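Local atomic coordinates of restriction endonuclease R.BpuJI (Bacillus pumilus, PDB entry 2VLA), a protein that binds its cognate DNA through the N-terminal recognition domain described here and, as the whole enzyme, probably cleaves DNA as an endonuclease. Residues D101-F106 and L219-R224; D108-F113 and R136-I141. All blocks are in the same frame, centred on the assembly; numbering follows the deposited sequence.

Contact 1 (D101-F106 and L219-R224)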
ATOM      1  N   ASP A 101      -0.887   6.566  17.853  1.00 13.87           N
ATOM      2  CA  ASP A 101      -0.813   5.119  17.696  1.00 12.72           C
ATOM      3  C   ASP A 101      -0.315   4.791  16.302  1.00 12.16           C
ATOM      4  O   ASP A 101      -1.074   4.762  15.347  1.00 12.49           O
ATOM      5  CB  ASP A 101      -2.197   4.512  17.940  1.00 13.13           C
ATOM      6  CG  ASP A 101      -2.177   2.997  18.038  1.00 14.85           C
ATOM      7  OD1 ASP A 101      -1.292   2.365  17.441  1.00 15.34           O
ATOM      8  OD2 ASP A 101      -3.131   2.429  18.654  1.00 20.10           O
ATOM      9  N   GLN A 102       0.987   4.586  16.191  1.00 12.33           N
ATOM     10  CA  GLN A 102       1.614   4.370  14.908  1.00 11.34           C
ATOM     11  C   GLN A 102       1.168   3.036  14.271  1.00 10.98           C
ATOM     12  O   GLN A 102       0.842   2.999  13.099  1.00 10.83           O
ATOM     13  CB  GLN A 102       3.139   4.468  15.024  1.00 13.71           C
ATOM     14  CG  GLN A 102       3.859   4.303  13.723  1.00 13.71           C
ATOM     15  CD  GLN A 102       5.336   4.344  13.895  1.00 15.62           C
ATOM     16  OE1 GLN A 102       5.892   5.361  14.300  1.00 19.76           O
ATOM     17  NE2 GLN A 102       5.989   3.213  13.651  1.00 16.42           N
ATOM     18  N   PRO A 103       1.142   1.944  15.053  1.00 11.79           N
ATOM     19  CA  PRO A 103       0.635   0.719  14.456  1.00 12.01           C
ATOM     20  C   PRO A 103      -0.797   0.858  13.924  1.00 10.50           C
ATOM     21  O   PRO A 103      -1.111   0.317  12.885  1.00 12.07           O
ATOM     22  CB  PRO A 103       0.700  -0.292  15.611  1.00 12.30           C
ATOM     23  CG  PRO A 103       1.780   0.218  16.479  1.00 14.07           C
ATOM     24  CD  PRO A 103       1.643   1.721  16.412  1.00 12.29           C
ATOM     25  N   ALA A 104      -1.645   1.612  14.619  1.00 11.77           N
ATOM     26  CA  ALA A 104      -3.028   1.800  14.158  1.00 11.01           C
ATOM     27  C   ALA A 104      -3.091   2.629  12.890  1.00 11.69           C
ATOM     28  O   ALA A 104      -3.922   2.389  12.050  1.00 11.61           O
ATOM     29  CB  ALA A 104      -3.876   2.435  15.238  1.00 12.29           C
ATOM     30  N   PHE A 105      -2.197   3.585  12.742  1.00 11.14           N
ATOM     31  CA  PHE A 105      -2.087   4.373  11.536  1.00 10.33           C
ATOM     32  C   PHE A 105      -1.828   3.446  10.351  1.00 10.86           C
ATOM     33  O   PHE A 105      -2.476   3.545   9.311  1.00 10.57           O
ATOM     34  CB  PHE A 105      -0.941   5.390  11.713  1.00 10.14           C
ATOM     35  CG  PHE A 105      -0.741   6.330  10.553  1.00  9.91           C
ATOM     36  CD1 PHE A 105       0.117   6.003   9.528  1.00 10.25           C
ATOM     37  CD2 PHE A 105      -1.299   7.596  10.568  1.00 10.65           C
ATOM     38  CE1 PHE A 105       0.370   6.899   8.499  1.00 12.34           C
ATOM     39  CE2 PHE A 105      -1.070   8.488   9.547  1.00 11.08           C
ATOM     40  CZ  PHE A 105      -0.207   8.152   8.518  1.00 11.06           C
ATOM     41  N   PHE A 106      -0.896   2.516  10.510  1.00 10.17           N
ATOM     42  CA  PHE A 106      -0.566   1.599   9.436  1.00 10.29           C
ATOM     43  C   PHE A 106      -1.573   0.473   9.261  1.00 10.16           C
ATOM     44  O   PHE A 106      -1.801   0.019   8.148  1.00 10.53           O
ATOM     45  CB  PHE A 106       0.862   1.103   9.572  1.00  9.91           C
ATOM     46  CG  PHE A 106       1.853   2.145   9.226  1.00 10.40           C
ATOM     47  CD1 PHE A 106       2.012   2.519   7.921  1.00 12.09           C
ATOM     48  CD2 PHE A 106       2.512   2.870  10.216  1.00 10.63           C
ATOM     49  CE1 PHE A 106       2.852   3.552   7.589  1.00 12.00           C
ATOM     50  CE2 PHE A 106       3.305   3.912   9.888  1.00 10.97           C
ATOM     51  CZ  PHE A 106       3.496   4.251   8.584  1.00 13.18           C
ATOM     52  N   LEU A 219       4.716  -2.738  10.208  1.00 10.37           N
ATOM     53  CA  LEU A 219       4.497  -1.545  11.011  1.00 10.27           C
ATOM     54  C   LEU A 219       3.140  -1.532  11.711  1.00 11.03           C
ATOM     55  O   LEU A 219       2.989  -0.911  12.744  1.00 12.48           O
ATOM     56  CB  LEU A 219       4.666  -0.287  10.152  1.00 10.42           C
ATOM     57  CG  LEU A 219       6.114   0.071   9.787  1.00 12.05           C
ATOM     58  CD1 LEU A 219       6.143   1.038   8.655  1.00 13.14           C
ATOM     59  CD2 LEU A 219       6.823   0.630  11.005  1.00 14.55           C
ATOM     60  N   ALA A 220       2.167  -2.217  11.124  1.00 11.16           N
ATOM     61  CA  ALA A 220       0.838  -2.403  11.727  1.00 12.17           C
ATOM     62  C   ALA A 220       0.873  -3.472  12.839  1.00 11.25           C
ATOM     63  O   ALA A 220      -0.130  -3.716  13.509  1.00 13.86           O
ATOM     64  CB  ALA A 220      -0.158  -2.795  10.647  1.00 12.45           C
ATOM     65  N   ASN A 221       2.052  -4.068  13.052  0.50 12.03           N
ATOM     66  CA  ASN A 221       2.237  -5.127  14.048  0.50 13.09           C
ATOM     67  C   ASN A 221       1.440  -6.398  13.752  0.50 12.68           C
ATOM     68  O   ASN A 221       1.109  -7.149  14.661  0.50 16.06           O
ATOM     69  CB  ASN A 221       1.879  -4.617  15.445  0.50 16.24           C
ATOM     70  CG  ASN A 221       2.988  -3.815  16.062  0.50 13.99           C
ATOM     71  OD1 ASN A 221       4.149  -3.942  15.672  0.50 14.83           O
ATOM     72  ND2 ASN A 221       2.646  -2.985  17.040  0.50 15.84           N
ATOM     73  N   LEU A 222       1.172  -6.657  12.479  1.00 12.32           N
ATOM     74  CA  LEU A 222       0.405  -7.847  12.111  1.00 12.72           C
ATOM     75  C   LEU A 222       1.299  -8.998  11.666  1.00 12.27           C
ATOM     76  O   LEU A 222       0.906 -10.175  11.780  1.00 13.15           O
ATOM     77  CB  LEU A 222      -0.624  -7.513  11.050  1.00 12.63           C
ATOM     78  CG  LEU A 222      -1.570  -6.394  11.457  1.00 13.87           C
ATOM     79  CD1 LEU A 222      -2.573  -6.143  10.371  1.00 20.76           C
ATOM     80  CD2 LEU A 222      -2.253  -6.699  12.814  1.00 17.51           C
ATOM     81  N   ILE A 223       2.520  -8.671  11.232  1.00 12.33           N
ATOM     82  CA  ILE A 223       3.485  -9.681  10.817  1.00 12.94           C
ATOM     83  C   ILE A 223       4.869  -9.322  11.280  1.00 13.37           C
ATOM     84  O   ILE A 223       5.112  -8.206  11.708  1.00 13.70           O
ATOM     85  CB  ILE A 223       3.500  -9.857   9.302  1.00 14.42           C
ATOM     86  CG1 ILE A 223       4.039  -8.580   8.604  1.00 12.04           C
ATOM     87  CG2 ILE A 223       2.079 -10.252   8.786  1.00 17.86           C
ATOM     88  CD1 ILE A 223       4.393  -8.710   7.127  1.00 12.83           C
ATOM     89  N   ARG A 224       5.772 -10.294  11.196  0.50 13.67           N
ATOM     90  CA  ARG A 224       7.190 -10.065  11.403  0.50 15.95           C
ATOM     91  C   ARG A 224       7.940 -10.678  10.222  0.50 15.82           C
ATOM     92  O   ARG A 224       7.706 -11.845   9.865  0.50 16.99           O
ATOM     93  CB  ARG A 224       7.644 -10.710  12.713  0.50 17.94           C
ATOM     94  CG  ARG A 224       9.083 -10.398  13.093  0.50 18.49           C
ATOM     95  CD  ARG A 224       9.171  -9.559  14.381  0.50 27.71           C
ATOM     96  NE  ARG A 224       9.473  -8.145  14.122  0.50 33.16           N
ATOM     97  CZ  ARG A 224      10.340  -7.716  13.207  0.50 30.50           C
ATOM     98  NH1 ARG A 224      10.997  -8.580  12.460  0.50 36.98           N
ATOM     99  NH2 ARG A 224      10.550  -6.417  13.046  0.50 28.19           N
TER
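Leu219 and Phe106 make the apolar half of this junction between the first turn of helix 102-112 and the C-terminal end of helix 203-219. Leu219 CD1 sits above the ring of Phe106, 4.1 Å from its centroid and 7° off the normal, a CH-pi contact; Phe105 CD1 covers the opposite face, so the ring is sandwiched. With chi1 at -74°, the Leu219 branch runs beside its own backbone N and alongside the Phe106 side chain. Small enough to let the backbones close in, Ala220 places CB 4.2 Å from Phe106 CB.

Next comes a reciprocal pair of CA-H...O approaches: Pro103 CA to Leu219 O at 3.3 Å, and Ala220 CA to Pro103 O at 3.5 Å.

Caps hold both helix ends. Asp101, the N-cap, uses OD1 to accept from Ala104 N at 2.9 Å, the donor lying above the carboxylate plane. Pro103 suits a first turn, where its missing N-H costs no helical bond. Asn221 takes the positive phi of a Schellman motif, which asparagine tolerates well.

Just beyond the segments, Lys107 NZ hydrogen-bonds to Ala220 O; no hydrogen bond joins the two segments themselves, which meet through close apolar fit and weak CH contacts.

Contact 2 (D108-F113 and R136-I141)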
ATOM      1  N   ASP A 108      -4.707   0.969   9.481  1.00 11.20           N
ATOM      2  CA  ASP A 108      -5.743   1.623   8.694  1.00 12.06           C
ATOM      3  C   ASP A 108      -5.334   1.730   7.224  1.00 11.22           C
ATOM      4  O   ASP A 108      -6.145   1.489   6.333  1.00 11.75           O
ATOM      5  CB  ASP A 108      -6.039   3.011   9.266  1.00 13.12           C
ATOM      6  CG  ASP A 108      -7.240   3.670   8.609  1.00 15.84           C
ATOM      7  OD1 ASP A 108      -8.399   3.179   8.835  1.00 18.49           O
ATOM      8  OD2 ASP A 108      -7.050   4.649   7.854  1.00 17.07           O
ATOM      9  N   ILE A 109      -4.081   2.098   6.969  1.00 11.72           N
ATOM     10  CA  ILE A 109      -3.549   2.064   5.628  1.00 11.03           C
ATOM     11  C   ILE A 109      -3.731   0.673   4.982  1.00 10.76           C
ATOM     12  O   ILE A 109      -4.184   0.569   3.830  1.00 11.16           O
ATOM     13  CB  ILE A 109      -2.059   2.497   5.620  1.00 10.51           C
ATOM     14  CG1 ILE A 109      -1.983   4.033   5.743  1.00 11.17           C
ATOM     15  CG2 ILE A 109      -1.334   1.985   4.383  1.00 11.42           C
ATOM     16  CD1 ILE A 109      -0.545   4.609   5.964  1.00 12.94           C
ATOM     17  N   CYS A 110      -3.426  -0.382   5.729  1.00 10.83           N
ATOM     18  CA  CYS A 110      -3.495  -1.731   5.192  1.00 10.24           C
ATOM     19  C   CYS A 110      -4.953  -2.116   4.955  1.00 10.54           C
ATOM     20  O   CYS A 110      -5.275  -2.790   3.965  1.00 11.75           O
ATOM     21  CB  CYS A 110      -2.824  -2.733   6.127  1.00 10.71           C
ATOM     22  SG  CYS A 110      -1.007  -2.608   6.160  1.00 12.54           S
ATOM     23  N   PHE A 111      -5.836  -1.646   5.821  1.00 11.27           N
ATOM     24  CA  PHE A 111      -7.275  -1.934   5.690  1.00 11.38           C
ATOM     25  C   PHE A 111      -7.857  -1.319   4.426  1.00 10.80           C
ATOM     26  O   PHE A 111      -8.743  -1.928   3.766  1.00 13.52           O
ATOM     27  CB  PHE A 111      -8.006  -1.433   6.907  1.00 12.38           C
ATOM     28  CG  PHE A 111      -9.467  -1.792   6.904  1.00 13.45           C
ATOM     29  CD1 PHE A 111      -9.891  -3.099   7.201  1.00 17.61           C
ATOM     30  CD2 PHE A 111     -10.405  -0.874   6.525  1.00 18.70           C
ATOM     31  CE1 PHE A 111     -11.245  -3.447   7.134  1.00 21.21           C
ATOM     32  CE2 PHE A 111     -11.758  -1.225   6.465  1.00 24.82           C
ATOM     33  CZ  PHE A 111     -12.154  -2.520   6.776  1.00 17.71           C
ATOM     34  N   LYS A 112      -7.426  -0.105   4.106  1.00 10.83           N
ATOM     35  CA  LYS A 112      -7.972   0.675   3.005  1.00 12.10           C
ATOM     36  C   LYS A 112      -7.304   0.466   1.653  1.00 11.77           C
ATOM     37  O   LYS A 112      -7.882   0.790   0.614  1.00 12.52           O
ATOM     38  CB  LYS A 112      -7.944   2.159   3.349  1.00 13.29           C
ATOM     39  CG  LYS A 112      -8.835   2.524   4.526  1.00 18.62           C
ATOM     40  CD  LYS A 112     -10.196   2.978   4.096  1.00 26.32           C
ATOM     41  CE  LYS A 112     -10.952   3.622   5.257  1.00 32.36           C
ATOM     42  NZ  LYS A 112     -10.787   5.119   5.300  1.00 35.51           N
ATOM     43  N   PHE A 113      -6.076  -0.030   1.652  1.00 10.97           N
ATOM     44  CA  PHE A 113      -5.318  -0.160   0.424  1.00 10.58           C
ATOM     45  C   PHE A 113      -6.054  -1.101  -0.531  1.00 10.28           C
ATOM     46  O   PHE A 113      -6.674  -2.083  -0.095  1.00 11.26           O
ATOM     47  CB  PHE A 113      -3.886  -0.696   0.704  1.00 10.82           C
ATOM     48  CG  PHE A 113      -2.766   0.124   0.053  1.00 11.46           C
ATOM     49  CD1 PHE A 113      -2.598   0.162  -1.307  1.00 13.34           C
ATOM     50  CD2 PHE A 113      -1.878   0.808   0.826  1.00 12.67           C
ATOM     51  CE1 PHE A 113      -1.551   0.876  -1.877  1.00 13.02           C
ATOM     52  CE2 PHE A 113      -0.826   1.493   0.258  1.00 12.72           C
ATOM     53  CZ  PHE A 113      -0.674   1.523  -1.073  1.00 12.19           C
ATOM     54  N   ARG A 136      -8.150  -6.340  -2.555  1.00 11.30           N
ATOM     55  CA  ARG A 136      -7.698  -5.753  -1.302  1.00 10.68           C
ATOM     56  C   ARG A 136      -6.527  -6.585  -0.830  1.00 10.68           C
ATOM     57  O   ARG A 136      -6.694  -7.647  -0.250  1.00 11.14           O
ATOM     58  CB  ARG A 136      -8.820  -5.820  -0.245  1.00 12.09           C
ATOM     59  CG  ARG A 136     -10.151  -5.197  -0.678  1.00 11.22           C
ATOM     60  CD  ARG A 136     -11.106  -5.185   0.479  1.00 13.98           C
ATOM     61  NE  ARG A 136     -12.436  -4.776   0.073  1.00 14.93           N
ATOM     62  CZ  ARG A 136     -13.294  -4.169   0.869  1.00 17.44           C
ATOM     63  NH1 ARG A 136     -12.953  -3.872   2.117  1.00 16.31           N
ATOM     64  NH2 ARG A 136     -14.505  -3.881   0.424  1.00 16.79           N
ATOM     65  N   GLN A 137      -5.300  -6.116  -1.110  1.00 10.37           N
ATOM     66  CA  GLN A 137      -4.163  -7.024  -1.037  1.00 10.09           C
ATOM     67  C   GLN A 137      -3.757  -7.379   0.391  1.00  9.78           C
ATOM     68  O   GLN A 137      -3.277  -8.477   0.632  1.00 10.17           O
ATOM     69  CB  GLN A 137      -2.945  -6.477  -1.819  1.00 11.20           C
ATOM     70  CG  GLN A 137      -2.187  -5.300  -1.189  1.00 11.64           C
ATOM     71  CD  GLN A 137      -2.701  -3.941  -1.624  1.00 12.63           C
ATOM     72  OE1 GLN A 137      -3.911  -3.732  -1.802  1.00 13.26           O
ATOM     73  NE2 GLN A 137      -1.789  -2.984  -1.750  1.00 14.05           N
ATOM     74  N   PHE A 138      -4.035  -6.514   1.349  1.00  9.49           N
ATOM     75  CA  PHE A 138      -3.613  -6.821   2.721  1.00 10.08           C
ATOM     76  C   PHE A 138      -4.521  -7.849   3.426  1.00 10.15           C
ATOM     77  O   PHE A 138      -4.040  -8.833   3.963  1.00 10.81           O
ATOM     78  CB  PHE A 138      -3.397  -5.543   3.531  1.00 10.81           C
ATOM     79  CG  PHE A 138      -2.193  -4.768   3.078  1.00  9.92           C
ATOM     80  CD1 PHE A 138      -0.944  -5.304   3.246  1.00 10.39           C
ATOM     81  CD2 PHE A 138      -2.313  -3.603   2.407  1.00 10.48           C
ATOM     82  CE1 PHE A 138       0.235  -4.596   2.806  1.00 12.76           C
ATOM     83  CE2 PHE A 138      -1.180  -2.897   1.947  1.00 10.69           C
ATOM     84  CZ  PHE A 138       0.104  -3.422   2.165  1.00 11.78           C
ATOM     85  N   PRO A 139      -5.862  -7.687   3.319  1.00 10.59           N
ATOM     86  CA  PRO A 139      -6.687  -8.810   3.708  1.00 10.90           C
ATOM     87  C   PRO A 139      -6.258 -10.128   3.033  1.00 10.82           C
ATOM     88  O   PRO A 139      -6.199 -11.168   3.680  1.00 10.64           O
ATOM     89  CB  PRO A 139      -8.087  -8.364   3.268  1.00 11.19           C
ATOM     90  CG  PRO A 139      -8.044  -6.881   3.433  1.00 11.68           C
ATOM     91  CD  PRO A 139      -6.658  -6.500   2.977  1.00 10.26           C
ATOM     92  N   TYR A 140      -5.961 -10.070   1.748  1.00 10.18           N
ATOM     93  CA  TYR A 140      -5.624 -11.252   1.023  1.00 10.40           C
ATOM     94  C   TYR A 140      -4.320 -11.903   1.552  1.00 10.02           C
ATOM     95  O   TYR A 140      -4.245 -13.100   1.780  1.00 10.42           O
ATOM     96  CB  TYR A 140      -5.525 -10.967  -0.482  1.00 10.90           C
ATOM     97  CG  TYR A 140      -5.539 -12.218  -1.319  1.00 10.30           C
ATOM     98  CD1 TYR A 140      -4.377 -12.898  -1.573  1.00 10.75           C
ATOM     99  CD2 TYR A 140      -6.748 -12.763  -1.813  1.00 11.55           C
ATOM    100  CE1 TYR A 140      -4.369 -14.031  -2.285  1.00 12.24           C
ATOM    101  CE2 TYR A 140      -6.736 -13.908  -2.534  1.00 12.95           C
ATOM    102  CZ  TYR A 140      -5.552 -14.553  -2.771  1.00 12.06           C
ATOM    103  OH  TYR A 140      -5.467 -15.718  -3.489  1.00 12.67           O
ATOM    104  N   ILE A 141      -3.272 -11.079   1.739  1.00 10.06           N
ATOM    105  CA  ILE A 141      -1.983 -11.573   2.277  1.00 10.20           C
ATOM    106  C   ILE A 141      -2.195 -12.224   3.637  1.00 10.46           C
ATOM    107  O   ILE A 141      -1.701 -13.320   3.907  1.00 10.54           O
ATOM    108  CB  ILE A 141      -0.943 -10.429   2.404  1.00 11.14           C
ATOM    109  CG1 ILE A 141      -0.457  -9.989   1.029  1.00 12.15           C
ATOM    110  CG2 ILE A 141       0.255 -10.870   3.263  1.00 11.93           C
ATOM    111  CD1 ILE A 141       0.121  -8.590   1.018  1.00 15.64           C
TER
HETATM  112  O   HOH W   1      -5.567  -3.985   1.485  1.00 11.66           O
HETATM  113  O   HOH W   2     -10.611  -4.031   3.886  1.00 18.21           O
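A buried helix-helix junction in the DNA recognition domain, where Cys110 and Phe113 at the end of helix 102-112 meet Phe138 in the first turn of helix 137-150, includes a Cys sulfur-aromatic contact. Cys110 SG stands over the Phe138 ring, 3.9 Å from its centroid and 7° off the normal; a small, polarisable thiol suits a ring face this close to the backbone. Gln137 CG lies toward the rim of the opposite face. Chi1 of -70° keeps the Phe138 ring beside its own backbone N, with CE2 3.7 Å from Phe113 CB. The two phenylalanines form an offset edge-to-face pair, planes at 71°, Phe138 giving the edge.

Water 1 donates to Cys110 O (2.8 Å) and Phe113 O (2.7 Å) and accepts from Phe138 N (3.0 Å). Water 2 donates to Phe111 O and accepts from Arg136 NH1; Arg136 also bonds to Lys250 O and bridges to Glu252. Gln137 NE2 hydrogen-bonds to Gln213 OE1.

Replacing Phe138 with an alanine would probably leave Cys110 SG without its aromatic partner and open a gap beside Phe113.

Aromatic and sulfur packing and the bridging waters thus share the hold, water 1 giving two carbonyls and an amide N-H their partners.

Overall arrangement
Both contacts use helix 102-112, contact 1 at its start and contact 2 at its end, with centres about 12 Å apart. The chain between the two segments of contact 1 contains both segments of contact 2. Helix 203-219 ties them together: its last residue enters contact 1, while its Leu217 touches Cys110, Phe138 and Ile141 of contact 2. Contact 2 is the more buried and its centre lies nearer the chain centre, about 7 Å against 13 Å. The nearest atoms of contacts 1 and 2 are about 8 and 9 Å from the bound DNA. Contact 2 also adjoins the bound polyether's pocket: Arg136 directly follows the pocket residues Gln134 and Ile135, and its side chain meets two more, Asn249 and Lys250.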